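Local coordinates for putative thiol-disulfide isomerase or thioredoxin (Salmonella enterica subsp. enterica serovar Typhimurium, PDB 3L9V), which probably catalyses thiol-disulfide exchange in the bacterial periplasm, as a DsbA-like oxidoreductase of the thioredoxin superfamily, at residues L73-K78 and N128-L133. Sequence-based numbering, arbitrary orientation.
Sequences LAMVMK and NDMVAL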
ATOM      1  N   LEU A  73      -6.836   0.989 -10.384  1.00 22.97           N
ATOM      2  CA  LEU A  73      -7.810   0.132 -11.065  1.00 21.60           C
ATOM      3  C   LEU A  73      -8.207  -1.015 -10.149  1.00 27.44           C
ATOM      4  O   LEU A  73      -9.398  -1.291  -9.948  1.00 30.82           O
ATOM      5  CB  LEU A  73      -7.258  -0.380 -12.418  1.00 15.55           C
ATOM      6  CG  LEU A  73      -8.228  -1.298 -13.158  1.00 22.16           C
ATOM      7  CD1 LEU A  73      -9.552  -0.571 -13.478  1.00 25.14           C
ATOM      8  CD2 LEU A  73      -7.552  -1.833 -14.432  1.00 24.21           C
ATOM      9  N   ALA A  74      -7.199  -1.677  -9.575  1.00 23.15           N
ATOM     10  CA  ALA A  74      -7.422  -2.665  -8.530  1.00 17.88           C
ATOM     11  C   ALA A  74      -8.394  -2.165  -7.439  1.00 24.22           C
ATOM     12  O   ALA A  74      -9.316  -2.867  -7.048  1.00 27.47           O
ATOM     13  CB  ALA A  74      -6.091  -3.045  -7.875  1.00 23.00           C
HETATM   14  N   MSE A  75      -8.145  -0.978  -6.904  1.00 22.64           N
HETATM   15  CA  MSE A  75      -9.032  -0.436  -5.871  1.00 30.86           C
HETATM   16  C   MSE A  75     -10.470  -0.277  -6.412  1.00 27.11           C
HETATM   17  O   MSE A  75     -11.429  -0.749  -5.811  1.00 28.97           O
HETATM   18  CB  MSE A  75      -8.500   0.910  -5.345  1.00 23.26           C
HETATM   19  CG  MSE A  75      -7.064   0.886  -4.749  1.00 37.96           C
HETATM   20 SE   MSE A  75      -6.441   2.718  -4.265  1.00 44.41          SE
HETATM   21  CE  MSE A  75      -7.330   2.660  -2.556  1.00 33.51           C
ATOM     22  N   VAL A  76     -10.624   0.370  -7.558  1.00 33.43           N
ATOM     23  CA  VAL A  76     -11.961   0.497  -8.141  1.00 30.11           C
ATOM     24  C   VAL A  76     -12.651  -0.874  -8.264  1.00 35.00           C
ATOM     25  O   VAL A  76     -13.837  -0.993  -7.969  1.00 34.71           O
ATOM     26  CB  VAL A  76     -11.917   1.214  -9.491  1.00 32.61           C
ATOM     27  CG1 VAL A  76     -13.284   1.123 -10.203  1.00 32.88           C
ATOM     28  CG2 VAL A  76     -11.513   2.676  -9.288  1.00 27.40           C
HETATM   29  N   MSE A  77     -11.891  -1.904  -8.651  1.00 27.93           N
HETATM   30  CA  MSE A  77     -12.447  -3.234  -8.921  1.00 26.92           C
HETATM   31  C   MSE A  77     -12.494  -4.122  -7.688  1.00 28.71           C
HETATM   32  O   MSE A  77     -12.998  -5.232  -7.750  1.00 24.40           O
HETATM   33  CB  MSE A  77     -11.648  -3.971 -10.014  1.00 28.52           C
HETATM   34  CG  MSE A  77     -11.770  -3.394 -11.404  1.00 30.92           C
HETATM   35 SE   MSE A  77     -10.556  -4.292 -12.684  1.00 44.13          SE
HETATM   36  CE  MSE A  77     -11.080  -6.137 -12.436  1.00 48.11           C
ATOM     37  N   LYS A  78     -11.977  -3.637  -6.564  1.00 33.37           N
ATOM     38  CA  LYS A  78     -11.980  -4.434  -5.336  1.00 26.57           C
ATOM     39  C   LYS A  78     -11.142  -5.677  -5.485  1.00 23.55           C
ATOM     40  O   LYS A  78     -11.502  -6.752  -4.980  1.00 23.14           O
ATOM     41  CB  LYS A  78     -13.414  -4.814  -4.948  1.00 32.37           C
ATOM     42  CG  LYS A  78     -14.275  -3.583  -4.678  1.00 42.83           C
ATOM     43  CD  LYS A  78     -15.703  -3.941  -4.295  1.00 47.55           C
ATOM     44  CE  LYS A  78     -16.517  -2.672  -4.058  0.55 44.99           C
ATOM     45  NZ  LYS A  78     -17.978  -2.942  -3.939  0.39 44.35           N
ATOM     46  N   ASN A 128      -9.244   7.411 -13.069  1.00 32.95           N
ATOM     47  CA  ASN A 128      -8.655   8.739 -13.054  1.00 38.10           C
ATOM     48  C   ASN A 128      -8.818   9.360 -11.670  1.00 34.55           C
ATOM     49  O   ASN A 128      -7.866   9.948 -11.143  1.00 37.26           O
ATOM     50  CB  ASN A 128      -9.292   9.663 -14.095  1.00 47.59           C
ATOM     51  CG  ASN A 128      -8.892   9.320 -15.516  1.00 49.07           C
ATOM     52  OD1 ASN A 128      -7.901   8.634 -15.749  1.00 38.70           O
ATOM     53  ND2 ASN A 128      -9.668   9.811 -16.476  1.00 47.21           N
ATOM     54  N   ASP A 129     -10.018   9.220 -11.098  1.00 27.89           N
ATOM     55  CA  ASP A 129     -10.325   9.773  -9.783  1.00 30.38           C
ATOM     56  C   ASP A 129      -9.436   9.123  -8.730  1.00 34.50           C
ATOM     57  O   ASP A 129      -8.979   9.783  -7.824  1.00 31.38           O
ATOM     58  CB  ASP A 129     -11.773   9.496  -9.382  1.00 32.11           C
ATOM     59  CG  ASP A 129     -12.778  10.372 -10.117  1.00 36.26           C
ATOM     60  OD1 ASP A 129     -12.367  11.218 -10.930  1.00 29.32           O
ATOM     61  OD2 ASP A 129     -13.987  10.199  -9.871  1.00 44.56           O
HETATM   62  N   MSE A 130      -9.216   7.816  -8.852  1.00 36.88           N
HETATM   63  CA  MSE A 130      -8.504   7.068  -7.824  1.00 27.81           C
HETATM   64  C   MSE A 130      -6.993   7.347  -7.872  1.00 27.72           C
HETATM   65  O   MSE A 130      -6.300   7.292  -6.852  1.00 35.24           O
HETATM   66  CB  MSE A 130      -8.806   5.579  -7.932  1.00 27.81           C
HETATM   67  CG  MSE A 130      -8.660   4.823  -6.624  1.00 44.48           C
HETATM   68 SE   MSE A 130      -9.953   5.415  -5.273  1.00 61.53          SE
HETATM   69  CE  MSE A 130      -9.680   3.992  -3.993  1.00 93.28           C
ATOM     70  N   VAL A 131      -6.497   7.644  -9.064  1.00 26.41           N
ATOM     71  CA  VAL A 131      -5.134   8.119  -9.235  1.00 27.97           C
ATOM     72  C   VAL A 131      -5.033   9.500  -8.591  1.00 35.29           C
ATOM     73  O   VAL A 131      -4.093   9.782  -7.837  1.00 25.68           O
ATOM     74  CB  VAL A 131      -4.717   8.186 -10.724  1.00 27.72           C
ATOM     75  CG1 VAL A 131      -3.359   8.796 -10.868  1.00 33.40           C
ATOM     76  CG2 VAL A 131      -4.721   6.780 -11.388  1.00 22.49           C
ATOM     77  N   ALA A 132      -6.018  10.359  -8.863  1.00 26.24           N
ATOM     78  CA  ALA A 132      -6.023  11.680  -8.243  1.00 29.87           C
ATOM     79  C   ALA A 132      -5.977  11.540  -6.738  1.00 23.44           C
ATOM     80  O   ALA A 132      -5.191  12.206  -6.071  1.00 28.63           O
ATOM     81  CB  ALA A 132      -7.252  12.467  -8.646  1.00 40.98           C
ATOM     82  N   LEU A 133      -6.825  10.676  -6.194  1.00 24.97           N
ATOM     83  CA  LEU A 133      -6.875  10.520  -4.751  1.00 28.76           C
ATOM     84  C   LEU A 133      -5.508  10.101  -4.176  1.00 34.07           C
ATOM     85  O   LEU A 133      -5.065  10.646  -3.153  1.00 33.38           O
ATOM     86  CB  LEU A 133      -7.939   9.510  -4.353  1.00 33.05           C
ATOM     87  CG  LEU A 133      -7.983   9.240  -2.845  1.00 41.57           C
ATOM     88  CD1 LEU A 133      -8.529  10.450  -2.066  1.00 42.86           C
ATOM     89  CD2 LEU A 133      -8.781   7.987  -2.535  1.00 46.32           C
TER
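Met130 reaches across from helix 125-140 to meet Met75 and Val76 near the C-terminal end of helix 64-77, an example of two helices meeting through a small set of apolar side chains. Both methionines are modelled as selenomethionine, and their chains lie roughly perpendicular. Met130 CG lies 3.9 Å from Met75 SE and 4.1 Å from Met75 CB, so the inner part of one chain rests against the selenium and root of the other. The terminal methyls are modelled too close together, and their exact placement is doubtful. Val76 adds a looser contact at the base of Met130: its CG2 branch sits 4.2 Å from Met130 CB, and the valine and methionine run alongside one another in opposing senses. With CG2 beside the backbone N and CG1 anti to it (chi1 170°), the valine offers the former branch to the methionine. The contact is wholly apolar; of the residues in 73-78 and 128-133, Val76 and Met130 have the nearest CA atoms, 7.4 Å apart. Just beyond, the chain turns out of the helix through a Schellman motif at Lys78, whose N bonds to Met75 O. Further out, Asn128 OD1 accepts a hydrogen bond from Arg69, adding a polar tie between the helices. Helices 64-77 and 125-140 are the first and last of the helical insertion between strands 52-56 and 148-151, the hallmark of the DsbA variant of the thioredoxin fold.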